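Local structure of SYE1 (Shewanella oneidensis, 4AWT) at residues Q7-G12 against K17-M22; A89-G94 against G174-E179; D247-Y252 against V282-A287. The protein probably acts as an FMN-dependent oxidoreductase of the NADH:flavin oxidoreductase/NADH oxidase (old yellow enzyme) family, acting on CH-CH groups with NAD or NADP as acceptor. The protein carries 1 engineered substitution. All coordinates share one frame; numbering follows the deposited sequence. Where two conformers were deposited one is given.

Interaction 1 (Q7-G12 against K17-M22)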
loop_
_atom_site.group_PDB
_atom_site.type_symbol
_atom_site.label_atom_id
_atom_site.label_comp_id
_atom_site.label_asym_id
_atom_site.label_seq_id
_atom_site.Cartn_x
_atom_site.Cartn_y
_atom_site.Cartn_z
ATOM N N GLN A 7 -3.259 4.299 -22.779
ATOM C CA GLN A 7 -3.986 3.140 -23.246
ATOM C C GLN A 7 -4.737 2.501 -22.085
ATOM O O GLN A 7 -4.231 2.441 -20.967
ATOM C CB GLN A 7 -3.030 2.107 -23.806
ATOM C CG GLN A 7 -2.393 2.586 -25.129
ATOM C CD GLN A 7 -3.366 2.496 -26.270
ATOM O OE1 GLN A 7 -3.655 3.556 -26.968
ATOM N NE2 GLN A 7 -3.891 1.396 -26.527
ATOM N N PRO A 8 -5.942 1.996 -22.320
ATOM C CA PRO A 8 -6.671 1.268 -21.280
ATOM C C PRO A 8 -5.984 -0.064 -20.959
ATOM O O PRO A 8 -5.013 -0.478 -21.626
ATOM C CB PRO A 8 -8.035 1.063 -21.897
ATOM C CG PRO A 8 -7.748 0.966 -23.364
ATOM C CD PRO A 8 -6.679 2.023 -23.600
ATOM N N ILE A 9 -6.478 -0.723 -19.929
ATOM C CA ILE A 9 -5.957 -2.022 -19.529
ATOM C C ILE A 9 -7.044 -2.779 -18.783
ATOM O O ILE A 9 -7.806 -2.203 -18.011
ATOM C CB ILE A 9 -4.686 -1.869 -18.661
ATOM C CG1 ILE A 9 -4.056 -3.243 -18.426
ATOM C CG2 ILE A 9 -4.928 -1.101 -17.397
ATOM C CD1 ILE A 9 -2.650 -3.119 -17.777
ATOM N N THR A 10 -7.076 -4.093 -18.978
ATOM C CA THR A 10 -7.955 -4.961 -18.222
ATOM C C THR A 10 -7.319 -5.329 -16.875
ATOM O O THR A 10 -6.135 -5.714 -16.847
ATOM C CB THR A 10 -8.246 -6.244 -19.007
ATOM O OG1 THR A 10 -8.935 -5.843 -20.198
ATOM C CG2 THR A 10 -9.099 -7.206 -18.196
ATOM N N LEU A 11 -8.073 -5.238 -15.823
ATOM C CA LEU A 11 -7.628 -5.658 -14.481
ATOM C C LEU A 11 -8.689 -6.622 -13.943
ATOM O O LEU A 11 -9.683 -6.193 -13.368
ATOM C CB LEU A 11 -7.430 -4.482 -13.571
ATOM C CG LEU A 11 -6.783 -4.840 -12.236
ATOM C CD1 LEU A 11 -5.326 -5.193 -12.415
ATOM C CD2 LEU A 11 -6.937 -3.702 -11.241
ATOM N N GLY A 12 -8.488 -7.903 -14.168
ATOM C CA GLY A 12 -9.495 -8.860 -13.751
ATOM C C GLY A 12 -10.778 -8.685 -14.541
ATOM O O GLY A 12 -10.762 -8.746 -15.767
ATOM N N LYS A 17 -9.319 2.870 -17.535
ATOM C CA LYS A 17 -9.252 3.906 -18.513
ATOM C C LYS A 17 -7.855 4.198 -19.055
ATOM O O LYS A 17 -7.711 4.611 -20.196
ATOM C CB LYS A 17 -9.795 5.202 -17.874
ATOM C CG LYS A 17 -11.318 5.052 -17.767
ATOM C CD LYS A 17 -12.095 6.298 -17.717
ATOM C CE LYS A 17 -13.584 6.019 -17.444
ATOM N NZ LYS A 17 -14.234 7.253 -16.946
ATOM N N ASN A 18 -6.841 4.023 -18.219
ATOM C CA ASN A 18 -5.483 4.341 -18.567
ATOM C C ASN A 18 -4.564 3.537 -17.635
ATOM O O ASN A 18 -5.047 2.762 -16.804
ATOM C CB ASN A 18 -5.218 5.843 -18.544
ATOM C CG ASN A 18 -5.457 6.432 -17.164
ATOM O OD1 ASN A 18 -4.903 5.938 -16.184
ATOM N ND2 ASN A 18 -6.236 7.488 -17.094
ATOM N N ARG A 19 -3.254 3.733 -17.803
ATOM C CA ARG A 19 -2.224 2.992 -17.107
ATOM C C ARG A 19 -1.723 3.697 -15.859
ATOM O O ARG A 19 -0.701 3.272 -15.289
ATOM C CB ARG A 19 -1.017 2.707 -18.014
ATOM C CG ARG A 19 -1.352 2.028 -19.307
ATOM C CD ARG A 19 -2.124 0.757 -19.151
ATOM N NE ARG A 19 -2.271 0.029 -20.421
ATOM C CZ ARG A 19 -1.390 -0.799 -20.911
ATOM N NH1 ARG A 19 -0.243 -1.032 -20.309
ATOM N NH2 ARG A 19 -1.630 -1.409 -22.069
ATOM N N ILE A 20 -2.387 4.772 -15.450
ATOM C CA ILE A 20 -1.943 5.588 -14.325
ATOM C C ILE A 20 -2.630 5.102 -13.044
ATOM O O ILE A 20 -3.851 4.966 -12.992
ATOM C CB ILE A 20 -2.261 7.068 -14.591
ATOM C CG1 ILE A 20 -1.478 7.537 -15.811
ATOM C CG2 ILE A 20 -2.011 7.908 -13.355
ATOM C CD1 ILE A 20 -1.978 8.852 -16.373
ATOM N N VAL A 21 -1.812 4.928 -12.003
ATOM C CA VAL A 21 -2.291 4.543 -10.696
ATOM C C VAL A 21 -2.053 5.681 -9.702
ATOM O O VAL A 21 -0.991 6.287 -9.658
ATOM C CB VAL A 21 -1.574 3.255 -10.229
ATOM C CG1 VAL A 21 -2.011 2.851 -8.837
ATOM C CG2 VAL A 21 -1.818 2.147 -11.239
ATOM N N MET A 22 -3.069 5.930 -8.861
ATOM C CA MET A 22 -2.871 6.679 -7.638
ATOM C C MET A 22 -2.515 5.647 -6.577
ATOM O O MET A 22 -3.376 4.845 -6.186
ATOM C CB MET A 22 -4.130 7.450 -7.236
ATOM C CG MET A 22 -3.949 8.203 -5.938
ATOM S SD MET A 22 -5.473 9.047 -5.498
ATOM C CE MET A 22 -5.044 9.647 -3.870
HETATM O O HOH W 1 -3.992 -2.087 -23.604
#
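Arg19 reaches back along residues 7-9 and, in the conformer described here, makes the close part of this contact with its side chain. Bent at chi2, the chain lays CD against Gln7 O and Ile9 CB, and NE arrives between two successive carbonyls. Arg19 NE donates to Pro8 O at 3.0 Å; the donor stands above that carbonyl plane, 63° out of it, so the bond does not follow a lone pair. The second bond, from Arg19 NE to Gln7 O at 3.2 Å, is weak. Ile9 crosses the arginine at about a right angle: its CB comes within 3.5 Å of Arg19 NE, while CD1, carried there by an extended chain with CG1 anti to the backbone N (chi1 -172°), lies over one guanidinium face, offset toward its rim. Asn18, buried, forms an Asx turn, its OD1 accepting from Ile20 N.

Residues 9-11 form the first strand of the N-terminal beta-hairpin with 14-16, and 20-22 is the first strand of the TIM barrel, so Arg19, just ahead of the barrel strand, ties back to the residues that lead into the hairpin. Its NH1 goes on to Asp317 O, next to barrel strand 318-320.

The Pro8 and Lys17 side is looser. Pro8 CB comes no nearer than 3.9 Å to Lys17 O, and the lysine side chain leads away. Solvent enters beside the guanidinium, where a water accepts from Arg19 NH2 at 2.9 Å and donates to Pro8 O.

Interaction 2 (A89-G94 against G174-E179)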
loop_
_atom_site.group_PDB
_atom_site.type_symbol
_atom_site.label_atom_id
_atom_site.label_comp_id
_atom_site.label_asym_id
_atom_site.label_seq_id
_atom_site.Cartn_x
_atom_site.Cartn_y
_atom_site.Cartn_z
ATOM N N ALA A 89 -18.324 7.725 -4.124
ATOM C CA ALA A 89 -17.895 8.949 -4.789
ATOM C C ALA A 89 -16.971 8.653 -5.959
ATOM O O ALA A 89 -17.089 9.220 -7.050
ATOM C CB ALA A 89 -17.229 9.860 -3.779
ATOM N N VAL A 90 -16.017 7.763 -5.746
ATOM C CA VAL A 90 -15.075 7.383 -6.776
ATOM C C VAL A 90 -15.770 6.680 -7.957
ATOM O O VAL A 90 -15.507 6.976 -9.127
ATOM C CB VAL A 90 -13.957 6.522 -6.179
ATOM C CG1 VAL A 90 -13.096 5.892 -7.255
ATOM C CG2 VAL A 90 -13.112 7.373 -5.239
ATOM N N HIS A 91 -16.673 5.767 -7.645
ATOM C CA HIS A 91 -17.377 5.065 -8.709
ATOM C C HIS A 91 -18.286 6.019 -9.491
ATOM O O HIS A 91 -18.462 5.777 -10.709
ATOM C CB HIS A 91 -18.205 3.938 -8.111
ATOM C CG HIS A 91 -17.327 2.788 -7.722
ATOM N ND1 HIS A 91 -17.582 1.958 -6.650
ATOM C CD2 HIS A 91 -16.194 2.339 -8.238
ATOM C CE1 HIS A 91 -16.634 1.049 -6.580
ATOM N NE2 HIS A 91 -15.775 1.225 -7.522
ATOM N N ALA A 92 -18.805 7.039 -8.870
ATOM C CA ALA A 92 -19.618 8.022 -9.607
ATOM C C ALA A 92 -18.795 8.751 -10.668
ATOM O O ALA A 92 -19.347 9.236 -11.637
ATOM C CB ALA A 92 -20.237 9.004 -8.643
ATOM N N LYS A 93 -17.476 8.790 -10.495
ATOM C CA LYS A 93 -16.572 9.347 -11.470
ATOM C C LYS A 93 -16.097 8.373 -12.510
ATOM O O LYS A 93 -15.435 8.712 -13.513
ATOM C CB LYS A 93 -15.282 9.897 -10.882
ATOM C CG LYS A 93 -15.588 10.897 -9.800
ATOM C CD LYS A 93 -16.500 12.070 -10.205
ATOM C CE LYS A 93 -16.438 13.078 -9.039
ATOM N NZ LYS A 93 -17.329 14.217 -9.398
ATOM N N GLY A 94 -16.443 7.113 -12.451
ATOM C CA GLY A 94 -15.861 6.181 -13.432
ATOM C C GLY A 94 -14.424 5.864 -13.038
ATOM O O GLY A 94 -13.530 6.427 -13.600
ATOM N N GLY A 174 -17.722 -1.651 -0.857
ATOM C CA GLY A 174 -17.815 -1.333 -2.271
ATOM C C GLY A 174 -16.508 -1.177 -2.992
ATOM O O GLY A 174 -16.495 -0.712 -4.121
ATOM N N PHE A 175 -15.393 -1.565 -2.380
ATOM C CA PHE A 175 -14.151 -1.596 -3.140
ATOM C C PHE A 175 -14.214 -2.633 -4.238
ATOM O O PHE A 175 -14.890 -3.658 -4.125
ATOM C CB PHE A 175 -12.949 -1.888 -2.225
ATOM C CG PHE A 175 -12.582 -0.748 -1.305
ATOM C CD1 PHE A 175 -11.755 0.266 -1.770
ATOM C CD2 PHE A 175 -13.009 -0.690 -0.008
ATOM C CE1 PHE A 175 -11.360 1.306 -0.935
ATOM C CE2 PHE A 175 -12.597 0.341 0.842
ATOM C CZ PHE A 175 -11.767 1.327 0.370
ATOM N N ASP A 176 -13.450 -2.394 -5.305
ATOM C CA ASP A 176 -13.324 -3.338 -6.383
ATOM C C ASP A 176 -12.348 -4.459 -6.109
ATOM O O ASP A 176 -12.354 -5.472 -6.812
ATOM C CB ASP A 176 -12.919 -2.571 -7.658
ATOM C CG ASP A 176 -13.968 -1.543 -8.018
ATOM O OD1 ASP A 176 -15.087 -1.960 -8.336
ATOM O OD2 ASP A 176 -13.655 -0.336 -7.940
ATOM N N GLY A 177 -11.519 -4.301 -5.130
ATOM C CA GLY A 177 -10.494 -5.272 -4.773
ATOM C C GLY A 177 -9.728 -4.779 -3.584
ATOM O O GLY A 177 -10.033 -3.714 -3.011
ATOM N N ILE A 178 -8.714 -5.559 -3.198
ATOM C CA ILE A 178 -7.814 -5.185 -2.137
ATOM C C ILE A 178 -6.374 -5.295 -2.627
ATOM O O ILE A 178 -6.074 -6.105 -3.495
ATOM C CB ILE A 178 -8.029 -6.005 -0.846
ATOM C CG1 ILE A 178 -7.654 -7.476 -0.976
ATOM C CG2 ILE A 178 -9.460 -5.825 -0.386
ATOM C CD1 ILE A 178 -6.210 -7.840 -0.729
ATOM N N GLU A 179 -5.511 -4.506 -2.006
ATOM C CA GLU A 179 -4.076 -4.620 -2.161
ATOM C C GLU A 179 -3.515 -5.014 -0.822
ATOM O O GLU A 179 -3.701 -4.326 0.195
ATOM C CB GLU A 179 -3.440 -3.302 -2.603
ATOM C CG GLU A 179 -1.944 -3.444 -2.841
ATOM C CD GLU A 179 -1.280 -2.143 -3.254
ATOM O OE1 GLU A 179 -1.382 -1.818 -4.484
ATOM O OE2 GLU A 179 -0.685 -1.468 -2.403
#
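The His91 imidazole meets residues 174-176 through its edge: Asp176 OD2 and Gly174 O both lie near the ring plane, and no residue of 174-179 stands over either face. His91 NE2 donates to Asp176 OD2 at 2.7 Å, almost straight at 176°, and the oxygen sits in the plane of the ring. On the acid, OD2 is met on its syn side, slightly out of the carboxylate plane, and the two flat groups are turned 64° apart. The neighbouring ring carbon, His91 CE1, comes to 3.0 Å from Gly174 O. His91 gets there from the last turn of helix 77-92, with CG anti to the carbonyl carbon (chi1 -76°), which turns the ring toward Asp176, while Gly174 closes helix 153-172 with a Schellman motif. The pair joins the C-terminal end of helix 77-92 to the loop leading from helix 153-172 into strand 177-181, on the side where the barrel strands begin, away from the flavin site. With a leucine here, Asp176 would probably lose its imidazole donor, and its carboxylate would be less firmly fixed in rotation. OD2 also accepts from Ile97 N in the adjacent strand, so two N-H groups grip one oxygen; the nearby carboxylate would be expected to favour a protonated imidazole.

Interaction 3 (D247-Y252 against V282-A287); sequences DPILTY and VSFKRA
Phe284 projects from helix 282-287 against residues 248-252 and makes every close approach of this contact. Its CD1 lies 3.9 Å from Ile249 CG2, an apolar contact at one side of the ring, while Ile249 CG1 sits over one face, 4.3 Å above the plane and displaced toward the rim. The far end of the ring turns to the helix backbone. Phe284 CE1 comes to 4.0 Å from Ile249 CA, and Phe284 CZ approaches Tyr252 CB at 4.1 Å, the latter near the ring plane. Pro248 O lies a little farther from CZ, in an oblique position. The phenyl and Ile249 side chains thus slide past each other in opposite directions.

Phe284 reaches across because CG is anti to its backbone N (chi1 176°), and the ring bridges a wide separation: the axes of the short segments are 10.9 Å apart at their closest and almost parallel, 15° between their directions. Helices 248-261 and 282-291 are successive helices on the outside of the TIM barrel, linked through strand 266-270, and the contact falls at their N-terminal ends, on the side where the strands finish. Asp247 occupies the N-cap position of the first.

Past CB, the tyrosine side chain leads away from helix 282-287. It touches Asn189 and Ile192 of helix 187-192, and Tyr252 OH is hydrogen-bonded to Asp193; the side chain is about 9 Å from that of the FMN-binding Arg233. Thr251 OG1 bonds to Asp245 and to Arg210, a residue lining the ethyl hydrogen carbonate pocket. On the other helix, Lys285 forms a salt bridge with Glu271, just after strand 266-270.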
loop_
_atom_site.group_PDB
_atom_site.type_symbol
_atom_site.label_atom_id
_atom_site.label_comp_id
_atom_site.label_asym_id
_atom_site.label_seq_id
_atom_site.Cartn_x
_atom_site.Cartn_y
_atom_site.Cartn_z
ATOM N N ASP A 247 19.534 -11.508 0.048
ATOM C CA ASP A 247 19.582 -11.921 -1.346
ATOM C C ASP A 247 18.246 -11.536 -1.997
ATOM O O ASP A 247 17.453 -12.390 -2.347
ATOM C CB ASP A 247 19.887 -13.411 -1.462
ATOM C CG ASP A 247 20.223 -13.929 -2.834
ATOM O OD1 ASP A 247 20.107 -13.129 -3.817
ATOM O OD2 ASP A 247 20.576 -15.132 -2.947
ATOM N N PRO A 248 18.041 -10.245 -2.157
ATOM C CA PRO A 248 16.682 -9.829 -2.565
ATOM C C PRO A 248 16.331 -10.240 -3.959
ATOM O O PRO A 248 15.135 -10.442 -4.223
ATOM C CB PRO A 248 16.717 -8.296 -2.351
ATOM C CG PRO A 248 18.169 -7.962 -2.368
ATOM C CD PRO A 248 18.871 -9.125 -1.800
ATOM N N ILE A 249 17.274 -10.387 -4.884
ATOM C CA ILE A 249 16.869 -10.875 -6.203
ATOM C C ILE A 249 16.273 -12.247 -6.111
ATOM O O ILE A 249 15.243 -12.527 -6.755
ATOM C CB ILE A 249 18.035 -10.792 -7.211
ATOM C CG1 ILE A 249 18.534 -9.343 -7.252
ATOM C CG2 ILE A 249 17.628 -11.263 -8.589
ATOM C CD1 ILE A 249 19.412 -9.011 -8.422
ATOM N N LEU A 250 16.891 -13.149 -5.326
ATOM C CA LEU A 250 16.342 -14.487 -5.174
ATOM C C LEU A 250 15.002 -14.406 -4.435
ATOM O O LEU A 250 14.018 -14.985 -4.849
ATOM C CB LEU A 250 17.343 -15.381 -4.446
ATOM C CG LEU A 250 16.848 -16.779 -4.162
ATOM C CD1 LEU A 250 16.471 -17.582 -5.386
ATOM C CD2 LEU A 250 17.913 -17.504 -3.356
ATOM N N THR A 251 15.013 -13.711 -3.295
ATOM C CA THR A 251 13.815 -13.702 -2.441
ATOM C C THR A 251 12.607 -13.179 -3.214
ATOM O O THR A 251 11.530 -13.738 -3.149
ATOM C CB THR A 251 14.046 -12.844 -1.222
ATOM O OG1 THR A 251 15.089 -13.438 -0.453
ATOM C CG2 THR A 251 12.796 -12.670 -0.364
ATOM N N TYR A 252 12.806 -12.062 -3.920
ATOM C CA TYR A 252 11.683 -11.365 -4.547
ATOM C C TYR A 252 11.313 -11.940 -5.886
ATOM O O TYR A 252 10.131 -11.883 -6.258
ATOM C CB TYR A 252 11.898 -9.844 -4.543
ATOM C CG TYR A 252 11.678 -9.311 -3.159
ATOM C CD1 TYR A 252 12.661 -9.252 -2.195
ATOM C CD2 TYR A 252 10.393 -8.909 -2.772
ATOM C CE1 TYR A 252 12.400 -8.805 -0.922
ATOM C CE2 TYR A 252 10.128 -8.464 -1.513
ATOM C CZ TYR A 252 11.138 -8.407 -0.568
ATOM O OH TYR A 252 10.805 -7.937 0.684
ATOM N N VAL A 282 17.430 -3.094 -14.513
ATOM C CA VAL A 282 16.496 -3.543 -15.520
ATOM C C VAL A 282 16.482 -5.046 -15.623
ATOM O O VAL A 282 15.416 -5.622 -15.812
ATOM C CB VAL A 282 16.809 -2.850 -16.872
ATOM C CG1 VAL A 282 15.986 -3.474 -17.968
ATOM C CG2 VAL A 282 16.535 -1.365 -16.825
ATOM N N SER A 283 17.614 -5.718 -15.500
ATOM C CA SER A 283 17.660 -7.183 -15.572
ATOM C C SER A 283 16.761 -7.796 -14.501
ATOM O O SER A 283 16.098 -8.815 -14.754
ATOM C CB SER A 283 19.084 -7.701 -15.423
ATOM O OG SER A 283 19.674 -7.213 -14.232
ATOM N N PHE A 284 16.759 -7.205 -13.345
ATOM C CA PHE A 284 15.911 -7.679 -12.235
ATOM C C PHE A 284 14.439 -7.406 -12.549
ATOM O O PHE A 284 13.582 -8.279 -12.381
ATOM C CB PHE A 284 16.329 -7.027 -10.954
ATOM C CG PHE A 284 15.488 -7.355 -9.742
ATOM C CD1 PHE A 284 14.962 -8.599 -9.474
ATOM C CD2 PHE A 284 15.223 -6.375 -8.843
ATOM C CE1 PHE A 284 14.215 -8.836 -8.348
ATOM C CE2 PHE A 284 14.487 -6.591 -7.695
ATOM C CZ PHE A 284 13.960 -7.871 -7.453
ATOM N N LYS A 285 14.124 -6.200 -13.046
ATOM C CA LYS A 285 12.766 -5.929 -13.468
ATOM C C LYS A 285 12.314 -6.923 -14.512
ATOM O O LYS A 285 11.167 -7.393 -14.486
ATOM C CB LYS A 285 12.650 -4.489 -13.993
ATOM C CG LYS A 285 12.879 -3.450 -12.949
ATOM C CD LYS A 285 12.673 -2.022 -13.505
ATOM C CE LYS A 285 12.783 -0.996 -12.437
ATOM N NZ LYS A 285 12.505 0.344 -12.951
ATOM N N ARG A 286 13.162 -7.283 -15.464
ATOM C CA ARG A 286 12.757 -8.228 -16.479
ATOM C C ARG A 286 12.540 -9.614 -15.874
ATOM O O ARG A 286 11.620 -10.327 -16.298
ATOM C CB ARG A 286 13.712 -8.266 -17.655
ATOM C CG ARG A 286 13.723 -6.956 -18.435
ATOM C CD ARG A 286 14.382 -7.127 -19.769
ATOM N NE ARG A 286 14.552 -5.893 -20.468
ATOM C CZ ARG A 286 13.660 -5.243 -21.155
ATOM N NH1 ARG A 286 12.427 -5.726 -21.313
ATOM N NH2 ARG A 286 13.969 -4.081 -21.724
ATOM N N ALA A 287 13.331 -10.002 -14.903
ATOM C CA ALA A 287 13.105 -11.270 -14.207
ATOM C C ALA A 287 11.753 -11.263 -13.501
ATOM O O ALA A 287 11.006 -12.246 -13.564
ATOM C CB ALA A 287 14.241 -11.583 -13.251
#

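Along the chain the three contacts follow one another in series, with no nesting or crossing. Interaction 1 closes the N-terminal hairpin across its open end, just before the first barrel strand. Interaction 2 spans a longer excursion, from the end of helix 77-92 through strand 96-102 and helix 153-172 to the start of strand 177-181. Interaction 3 closes the loop through strand 266-270 between two neighbouring outer helices. Interactions 1 and 2 lie on the same side of the chain's centre, their centres about 13 Å apart, and in the conformers given they touch, by packing, where Lys17 NZ lies 3.5 Å from Gly94 O. Interaction 3 stands apart, its centre about 24 Å and 32 Å from theirs, where its two helices begin.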